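Local coordinates for 11S globulin (PDB 5WXU), which probably serves as a seed storage protein, assembling as a hexamer, and binds the plant hormone auxin (indole-3-acetic acid), at residues A115-C120 with A164-W169; P95-A100 with Y200-N205. All blocks are in the same frame, centred on the assembly; numbering follows the deposited sequence.

Interaction 1: residues A115-C120 with A164-W169. With IAC (1H-indol-3-ylacetic acid), chain S; PO4 (phosphate ion), chain N.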
ATOM      1  N   ALA B 115      -4.365  13.403  24.669  1.00 16.34           N
ATOM      2  CA  ALA B 115      -3.786  13.611  23.364  1.00 18.13           C
ATOM      3  C   ALA B 115      -4.926  14.060  22.467  1.00 17.91           C
ATOM      4  O   ALA B 115      -6.006  13.451  22.486  1.00 16.84           O
ATOM      5  CB  ALA B 115      -3.186  12.315  22.878  1.00 20.14           C
ATOM      6  N   VAL B 116      -4.716  15.125  21.716  1.00 17.52           N
ATOM      7  CA  VAL B 116      -5.775  15.708  20.931  1.00 17.72           C
ATOM      8  C   VAL B 116      -5.566  15.426  19.434  1.00 16.74           C
ATOM      9  O   VAL B 116      -4.514  15.812  18.882  1.00 17.14           O
ATOM     10  CB  VAL B 116      -5.904  17.224  21.157  1.00 17.37           C
ATOM     11  CG1 VAL B 116      -6.971  17.790  20.235  1.00 19.71           C
ATOM     12  CG2 VAL B 116      -6.240  17.492  22.629  1.00 18.11           C
ATOM     13  N   PHE B 117      -6.605  14.825  18.838  1.00 16.22           N
ATOM     14  CA  PHE B 117      -6.737  14.659  17.420  1.00 19.09           C
ATOM     15  C   PHE B 117      -7.665  15.676  16.791  1.00 18.05           C
ATOM     16  O   PHE B 117      -8.885  15.596  16.976  1.00 16.51           O
ATOM     17  CB  PHE B 117      -7.085  13.206  17.068  1.00 23.31           C
ATOM     18  CG  PHE B 117      -5.921  12.288  17.375  1.00 30.00           C
ATOM     19  CD1 PHE B 117      -4.777  12.310  16.557  1.00 35.65           C
ATOM     20  CD2 PHE B 117      -5.856  11.623  18.571  1.00 35.47           C
ATOM     21  CE1 PHE B 117      -3.661  11.525  16.871  1.00 42.37           C
ATOM     22  CE2 PHE B 117      -4.753  10.851  18.890  1.00 41.51           C
ATOM     23  CZ  PHE B 117      -3.668  10.793  18.049  1.00 41.70           C
ATOM     24  N   PRO B 118      -7.077  16.614  16.036  1.00 18.20           N
ATOM     25  CA  PRO B 118      -7.883  17.716  15.517  1.00 21.51           C
ATOM     26  C   PRO B 118      -8.882  17.284  14.505  1.00 19.06           C
ATOM     27  O   PRO B 118      -8.564  16.512  13.536  1.00 19.26           O
ATOM     28  CB  PRO B 118      -6.854  18.682  14.922  1.00 20.77           C
ATOM     29  CG  PRO B 118      -5.595  17.957  14.849  1.00 25.91           C
ATOM     30  CD  PRO B 118      -5.655  16.717  15.631  1.00 20.49           C
ATOM     31  N   GLY B 119     -10.134  17.694  14.763  1.00 19.04           N
ATOM     32  CA  GLY B 119     -11.242  17.390  13.860  1.00 20.93           C
ATOM     33  C   GLY B 119     -12.028  16.140  14.276  1.00 20.72           C
ATOM     34  O   GLY B 119     -12.928  15.674  13.551  1.00 27.35           O
ATOM     35  N   CYS B 120     -11.618  15.547  15.397  1.00 19.83           N
ATOM     36  CA  CYS B 120     -12.313  14.431  16.002  1.00 19.04           C
ATOM     37  C   CYS B 120     -13.249  15.034  17.038  1.00 18.76           C
ATOM     38  O   CYS B 120     -12.870  16.038  17.658  1.00 18.90           O
ATOM     39  CB  CYS B 120     -11.365  13.461  16.718  1.00 19.63           C
ATOM     40  SG  CYS B 120     -10.491  12.381  15.514  1.00 23.79           S
ATOM     41  N   ALA B 164       4.265  14.196  15.857  1.00 17.18           N
ATOM     42  CA  ALA B 164       4.547  15.627  15.823  1.00 15.34           C
ATOM     43  C   ALA B 164       3.276  16.406  15.627  1.00 15.50           C
ATOM     44  O   ALA B 164       2.363  15.983  14.893  1.00 15.86           O
ATOM     45  CB  ALA B 164       5.547  16.010  14.725  1.00 16.53           C
ATOM     46  N   GLY B 165       3.197  17.568  16.295  1.00 15.11           N
ATOM     47  CA  GLY B 165       2.122  18.499  16.071  1.00 16.88           C
ATOM     48  C   GLY B 165       0.919  18.321  16.935  1.00 15.83           C
ATOM     49  O   GLY B 165       0.007  19.151  16.877  1.00 18.58           O
ATOM     50  N   ILE B 166       0.857  17.179  17.615  1.00 16.72           N
ATOM     51  CA  ILE B 166      -0.295  16.775  18.384  1.00 16.28           C
ATOM     52  C   ILE B 166      -0.153  17.329  19.832  1.00 15.99           C
ATOM     53  O   ILE B 166       0.839  17.103  20.489  1.00 16.56           O
ATOM     54  CB  ILE B 166      -0.412  15.266  18.406  1.00 17.03           C
ATOM     55  CG1 ILE B 166      -0.711  14.785  16.967  1.00 19.88           C
ATOM     56  CG2 ILE B 166      -1.440  14.773  19.451  1.00 17.90           C
ATOM     57  CD1 ILE B 166      -2.071  15.165  16.416  1.00 23.16           C
ATOM     58  N   VAL B 167      -1.197  18.001  20.306  1.00 15.94           N
ATOM     59  CA  VAL B 167      -1.240  18.450  21.719  1.00 16.57           C
ATOM     60  C   VAL B 167      -1.373  17.265  22.685  1.00 17.17           C
ATOM     61  O   VAL B 167      -2.254  16.451  22.546  1.00 15.69           O
ATOM     62  CB  VAL B 167      -2.383  19.436  21.918  1.00 16.08           C
ATOM     63  CG1 VAL B 167      -2.584  19.850  23.437  1.00 16.11           C
ATOM     64  CG2 VAL B 167      -2.219  20.696  21.093  1.00 18.61           C
ATOM     65  N   HIS B 168      -0.564  17.290  23.734  1.00 15.17           N
ATOM     66  CA  HIS B 168      -0.668  16.274  24.739  1.00 18.95           C
ATOM     67  C   HIS B 168      -0.403  16.917  26.134  1.00 18.55           C
ATOM     68  O   HIS B 168       0.210  17.932  26.235  1.00 17.64           O
ATOM     69  CB  HIS B 168       0.304  15.168  24.486  1.00 18.65           C
ATOM     70  CG  HIS B 168       1.724  15.646  24.336  1.00 20.59           C
ATOM     71  ND1 HIS B 168       2.200  16.136  23.137  1.00 23.14           N
ATOM     72  CD2 HIS B 168       2.708  15.850  25.245  1.00 22.15           C
ATOM     73  CE1 HIS B 168       3.441  16.563  23.313  1.00 23.02           C
ATOM     74  NE2 HIS B 168       3.770  16.396  24.587  1.00 22.70           N
ATOM     75  N   TRP B 169      -0.873  16.240  27.158  1.00 17.79           N
ATOM     76  CA  TRP B 169      -0.751  16.731  28.537  1.00 17.63           C
ATOM     77  C   TRP B 169      -0.807  15.570  29.438  1.00 18.42           C
ATOM     78  O   TRP B 169      -1.208  14.491  29.039  1.00 18.56           O
ATOM     79  CB  TRP B 169      -1.852  17.750  28.901  1.00 15.83           C
ATOM     80  CG  TRP B 169      -3.273  17.262  28.764  1.00 17.00           C
ATOM     81  CD1 TRP B 169      -4.085  17.365  27.627  1.00 16.97           C
ATOM     82  CD2 TRP B 169      -4.079  16.566  29.720  1.00 16.18           C
ATOM     83  NE1 TRP B 169      -5.294  16.774  27.816  1.00 17.63           N
ATOM     84  CE2 TRP B 169      -5.344  16.286  29.098  1.00 17.41           C
ATOM     85  CE3 TRP B 169      -3.878  16.137  31.051  1.00 18.23           C
ATOM     86  CZ2 TRP B 169      -6.342  15.579  29.712  1.00 18.50           C
ATOM     87  CZ3 TRP B 169      -4.912  15.512  31.660  1.00 17.20           C
ATOM     88  CH2 TRP B 169      -6.121  15.255  31.052  1.00 18.27           C
TER
HETATM   89  C   IAC S 506     -16.834  16.541  14.713  0.62 24.02           C
HETATM   90  C1  IAC S 506     -17.825  17.324  15.474  0.62 22.87           C
HETATM   91  C2  IAC S 506     -17.487  18.436  16.222  0.62 23.64           C
HETATM   92  C3  IAC S 506     -16.174  18.838  16.207  0.62 25.64           C
HETATM   93  C4  IAC S 506     -15.214  18.110  15.485  0.62 26.12           C
HETATM   94  C5  IAC S 506     -15.541  16.983  14.752  0.62 23.91           C
HETATM   95  C7  IAC S 506     -19.085  16.646  15.231  0.62 23.45           C
HETATM   96  C8  IAC S 506     -18.789  15.547  14.419  0.62 23.13           C
HETATM   97  C17 IAC S 506     -20.419  17.067  15.824  0.62 23.48           C
HETATM   98  C18 IAC S 506     -21.494  17.432  14.821  0.62 24.73           C
HETATM   99  N   IAC S 506     -17.464  15.528  14.095  0.62 21.77           N
HETATM  100  O2  IAC S 506     -21.459  16.932  13.680  0.62 24.38           O
HETATM  101  O3  IAC S 506     -22.504  18.066  15.199  0.62 25.01           O
HETATM  102  P   PO4 N 501       7.152  17.717  25.760  1.00 44.29           P
HETATM  103  O1  PO4 N 501       6.723  19.158  25.180  1.00 26.75           O
HETATM  104  O2  PO4 N 501       6.115  16.700  26.206  1.00 45.13           O
HETATM  105  O3  PO4 N 501       7.670  16.891  24.575  1.00 48.11           O
HETATM  106  O4  PO4 N 501       8.407  17.688  26.635  1.00 35.10           O
HETATM  107  O   HOH W   1      -3.521  18.268  18.776  1.00 18.87           O
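Val116 and Val167 join the two segments through their backbones: Val116 N donates to Val167 O at 2.9 Å. The same oxygen also receives a CA-H...O contact from Ala115 CA at 3.3 Å, where Ala115 and His168 form an antiparallel non-hydrogen-bonded pair. Val116 O and Val167 N are not bonded directly; a water donates to the first and accepts from the second instead. The tight part centres on Ile166. Its CG2 branch, anti to the backbone N, comes 3.3 Å from Val116 O, while CD1, at the end of the CG1 branch (chi1 -66°), reaches Phe117 CD1 at 3.9 Å, oblique to the ring, and also touches Pro118 CD. Beyond Pro118 the segments diverge, and the type II turn from Phe117 to Cys120 carries Gly119 and Cys120 to the indoleacetic acid, with Gly119 O 3.2 Å from its C5. His168 turns the other way: ND1 donates to Ile166 O at 3.1 Å, near the ring plane, and NE2 donates to phosphate O2 at 2.9 Å. A leucine in place of His168 has no ring nitrogens and would probably leave Ile166 O without this donor and the phosphate with one contact fewer. Val116 and Val167 also pack on a neighbouring subunit, at Ala428 and Trp348 respectively. Strands 110-115 and 168-172 meet here as antiparallel neighbours in the N-terminal cupin beta-barrel.

Interaction 2: residues P95-A100 with Y200-N205. With PO4 (phosphate ion), chain N.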
ATOM      1  N   PRO B  95      -0.413  21.355  28.682  1.00 18.13           N
ATOM      2  CA  PRO B  95      -0.413  20.868  27.327  1.00 17.83           C
ATOM      3  C   PRO B  95       0.590  21.535  26.397  1.00 17.62           C
ATOM      4  O   PRO B  95       0.821  22.741  26.450  1.00 15.64           O
ATOM      5  CB  PRO B  95      -1.818  21.184  26.868  1.00 18.14           C
ATOM      6  CG  PRO B  95      -2.654  21.334  28.148  1.00 17.85           C
ATOM      7  CD  PRO B  95      -1.702  21.975  29.028  1.00 15.56           C
ATOM      8  N   SER B  96       1.172  20.732  25.508  1.00 17.31           N
ATOM      9  CA  SER B  96       2.157  21.179  24.565  1.00 16.41           C
ATOM     10  C   SER B  96       2.129  20.300  23.283  1.00 16.95           C
ATOM     11  O   SER B  96       1.563  19.192  23.287  1.00 16.73           O
ATOM     12  CB  SER B  96       3.580  21.083  25.143  1.00 19.29           C
ATOM     13  OG  SER B  96       4.101  19.742  25.428  1.00 18.67           O
ATOM     14  N   TYR B  97       2.746  20.822  22.256  1.00 16.94           N
ATOM     15  CA  TYR B  97       3.007  20.077  21.013  1.00 16.22           C
ATOM     16  C   TYR B  97       4.433  20.313  20.602  1.00 14.79           C
ATOM     17  O   TYR B  97       5.054  21.321  20.953  1.00 16.71           O
ATOM     18  CB  TYR B  97       2.036  20.333  19.899  1.00 15.72           C
ATOM     19  CG  TYR B  97       1.964  21.763  19.347  1.00 15.44           C
ATOM     20  CD1 TYR B  97       1.297  22.766  20.055  1.00 15.96           C
ATOM     21  CD2 TYR B  97       2.598  22.122  18.225  1.00 16.74           C
ATOM     22  CE1 TYR B  97       1.262  24.059  19.579  1.00 17.21           C
ATOM     23  CE2 TYR B  97       2.524  23.378  17.739  1.00 15.49           C
ATOM     24  CZ  TYR B  97       1.862  24.352  18.435  1.00 16.54           C
ATOM     25  OH  TYR B  97       1.833  25.657  17.932  1.00 18.49           O
ATOM     26  N   ASN B  98       4.962  19.360  19.846  1.00 14.41           N
ATOM     27  CA  ASN B  98       6.325  19.357  19.427  1.00 15.20           C
ATOM     28  C   ASN B  98       6.406  19.229  17.923  1.00 16.55           C
ATOM     29  O   ASN B  98       5.450  18.811  17.274  1.00 17.33           O
ATOM     30  CB  ASN B  98       7.072  18.211  20.058  1.00 16.74           C
ATOM     31  CG  ASN B  98       6.919  18.185  21.543  1.00 20.09           C
ATOM     32  OD1 ASN B  98       6.365  17.253  22.113  1.00 19.51           O
ATOM     33  ND2 ASN B  98       7.478  19.204  22.222  1.00 19.47           N
ATOM     34  N   ASN B  99       7.578  19.537  17.422  1.00 18.07           N
ATOM     35  CA  ASN B  99       7.876  19.314  15.990  1.00 16.40           C
ATOM     36  C   ASN B  99       8.358  17.924  15.597  1.00 16.10           C
ATOM     37  O   ASN B  99       8.614  17.642  14.415  1.00 17.50           O
ATOM     38  CB  ASN B  99       8.883  20.346  15.496  1.00 17.08           C
ATOM     39  CG  ASN B  99      10.219  20.244  16.156  1.00 16.55           C
ATOM     40  OD1 ASN B  99      10.260  20.161  17.381  1.00 19.86           O
ATOM     41  ND2 ASN B  99      11.314  20.325  15.398  1.00 14.24           N
ATOM     42  N   ALA B 100       8.515  17.055  16.574  1.00 17.08           N
ATOM     43  CA  ALA B 100       9.076  15.715  16.342  1.00 18.04           C
ATOM     44  C   ALA B 100       8.174  14.790  17.055  1.00 16.92           C
ATOM     45  O   ALA B 100       7.664  15.102  18.131  1.00 17.70           O
ATOM     46  CB  ALA B 100      10.486  15.566  16.913  1.00 18.98           C
ATOM     47  N   TYR B 200       6.055  23.707  22.368  1.00 18.38           N
ATOM     48  CA  TYR B 200       5.086  24.768  22.259  1.00 18.92           C
ATOM     49  C   TYR B 200       4.001  24.456  23.251  1.00 18.89           C
ATOM     50  O   TYR B 200       3.239  23.555  23.062  1.00 19.15           O
ATOM     51  CB  TYR B 200       4.567  24.925  20.818  1.00 21.31           C
ATOM     52  CG  TYR B 200       5.577  25.636  19.873  1.00 24.58           C
ATOM     53  CD1 TYR B 200       6.887  25.998  20.298  1.00 30.10           C
ATOM     54  CD2 TYR B 200       5.236  25.992  18.617  1.00 28.40           C
ATOM     55  CE1 TYR B 200       7.788  26.603  19.438  1.00 31.49           C
ATOM     56  CE2 TYR B 200       6.145  26.567  17.729  1.00 31.12           C
ATOM     57  CZ  TYR B 200       7.407  26.908  18.125  1.00 32.38           C
ATOM     58  OH  TYR B 200       8.289  27.577  17.245  1.00 29.71           O
ATOM     59  N   PHE B 201       3.846  25.318  24.269  1.00 17.67           N
ATOM     60  CA  PHE B 201       2.941  25.115  25.343  1.00 17.46           C
ATOM     61  C   PHE B 201       1.699  26.014  25.254  1.00 16.30           C
ATOM     62  O   PHE B 201       1.786  27.160  24.802  1.00 20.37           O
ATOM     63  CB  PHE B 201       3.689  25.359  26.692  1.00 16.95           C
ATOM     64  CG  PHE B 201       4.566  24.252  27.132  1.00 16.70           C
ATOM     65  CD1 PHE B 201       5.851  24.229  26.747  1.00 16.84           C
ATOM     66  CD2 PHE B 201       4.090  23.193  27.933  1.00 17.99           C
ATOM     67  CE1 PHE B 201       6.685  23.208  27.135  1.00 19.00           C
ATOM     68  CE2 PHE B 201       4.900  22.152  28.285  1.00 16.76           C
ATOM     69  CZ  PHE B 201       6.219  22.190  27.911  1.00 16.70           C
ATOM     70  N   LEU B 202       0.547  25.462  25.581  1.00 17.76           N
ATOM     71  CA  LEU B 202      -0.747  26.211  25.640  1.00 18.94           C
ATOM     72  C   LEU B 202      -0.936  26.658  27.090  1.00 20.75           C
ATOM     73  O   LEU B 202      -1.640  26.048  27.875  1.00 19.87           O
ATOM     74  CB  LEU B 202      -1.890  25.387  25.187  1.00 17.83           C
ATOM     75  CG  LEU B 202      -1.904  25.152  23.658  1.00 21.01           C
ATOM     76  CD1 LEU B 202      -0.747  24.393  23.090  1.00 24.55           C
ATOM     77  CD2 LEU B 202      -3.225  24.484  23.316  1.00 21.51           C
ATOM     78  N   GLY B 203      -0.268  27.745  27.406  1.00 22.86           N
ATOM     79  CA  GLY B 203      -0.072  28.124  28.770  1.00 22.46           C
ATOM     80  C   GLY B 203       1.307  28.028  29.293  1.00 21.14           C
ATOM     81  O   GLY B 203       2.259  27.572  28.670  1.00 20.17           O
ATOM     82  N   GLY B 204       1.430  28.439  30.576  1.00 22.86           N
ATOM     83  CA  GLY B 204       2.693  28.387  31.263  1.00 22.28           C
ATOM     84  C   GLY B 204       3.540  29.613  31.188  1.00 24.97           C
ATOM     85  O   GLY B 204       3.347  30.445  30.320  1.00 24.63           O
ATOM     86  N   ASN B 205       4.523  29.696  32.090  1.00 24.05           N
ATOM     87  CA  ASN B 205       5.514  30.746  32.070  1.00 28.93           C
ATOM     88  C   ASN B 205       6.715  30.285  32.895  1.00 37.16           C
ATOM     89  O   ASN B 205       6.524  29.419  33.730  1.00 38.66           O
ATOM     90  CB  ASN B 205       4.861  31.947  32.732  1.00 31.00           C
ATOM     91  CG  ASN B 205       5.364  33.267  32.217  1.00 34.16           C
ATOM     92  OD1 ASN B 205       6.311  33.362  31.410  1.00 27.44           O
ATOM     93  ND2 ASN B 205       4.684  34.317  32.658  1.00 37.46           N
TER
HETATM   94  P   PO4 N 501       7.152  17.717  25.760  1.00 44.29           P
HETATM   95  O1  PO4 N 501       6.723  19.158  25.180  1.00 26.75           O
HETATM   96  O2  PO4 N 501       6.115  16.700  26.206  1.00 45.13           O
HETATM   97  O3  PO4 N 501       7.670  16.891  24.575  1.00 48.11           O
HETATM   98  O4  PO4 N 501       8.407  17.688  26.635  1.00 35.10           O
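Tyr97 and Tyr200 form an antiparallel hydrogen-bonded pair, each backbone N donating to the other's O at 2.9 Å. A third bond, Leu202 N to Pro95 O, continues the pairing past the end of strand 198-201. Pro95 O and Tyr200 O each accept a further CA-H...O contact, from Phe201 CA and Ser96 CA respectively, whereas Leu202 O is buried with no partner in the model. On the face bearing the tyrosines, Tyr200 CB sits over the Tyr97 ring, 3.8 Å from its centroid, and the edge of the Tyr200 ring is directed at the Tyr97 face in an offset T-shaped pair with planes at 86°. Leu202 CD1 lies at the edge of the same Tyr97 ring, 4.0 Å from Tyr97 CD1. Both hydroxyls find partners on a neighbouring subunit, Tyr97 OH at Asn391 O and Tyr200 OH at Ser370 OG. On the other face, Ser96 CB lies over the Phe201 ring in a CH-pi contact, 3.7 Å from the centroid. Ser96 OG donates to phosphate O1 at 2.7 Å. Asn98 ND2 gives O1 a second bond, at 3.1 Å, and also bonds Arg198 O; OD1 is engaged by His184 NE2. Ser96 and Asn98 bond backbone atoms of His168 and Gly165 along the other edge, so strand 91-98 lies between strands 198-201 and 168-172, antiparallel to both, while strand 221-224 runs parallel to 198-201 and its Trp222 stacks on Phe201.

Interactions 1 and 2 are neighbours in one sheet, their centres about 11 Å apart, and along the chain the first is nested within the loop closed by the second. Backbone bonds probably join them directly, from Gly165 N to Asn98 O at 2.8 Å and from His168 N to Ser96 O at 2.9 Å. Both interactions supply hydrogen-bond donors to one phosphate, probably acquired from the crystallisation liquor; His85 and Arg199 also hydrogen-bond it. The auxin, by contrast, is met by the 115-120 turn alone among the four segments. A neighbouring subunit touches both interactions, its Trp348 bonding Gly165 O and stacking on Tyr97.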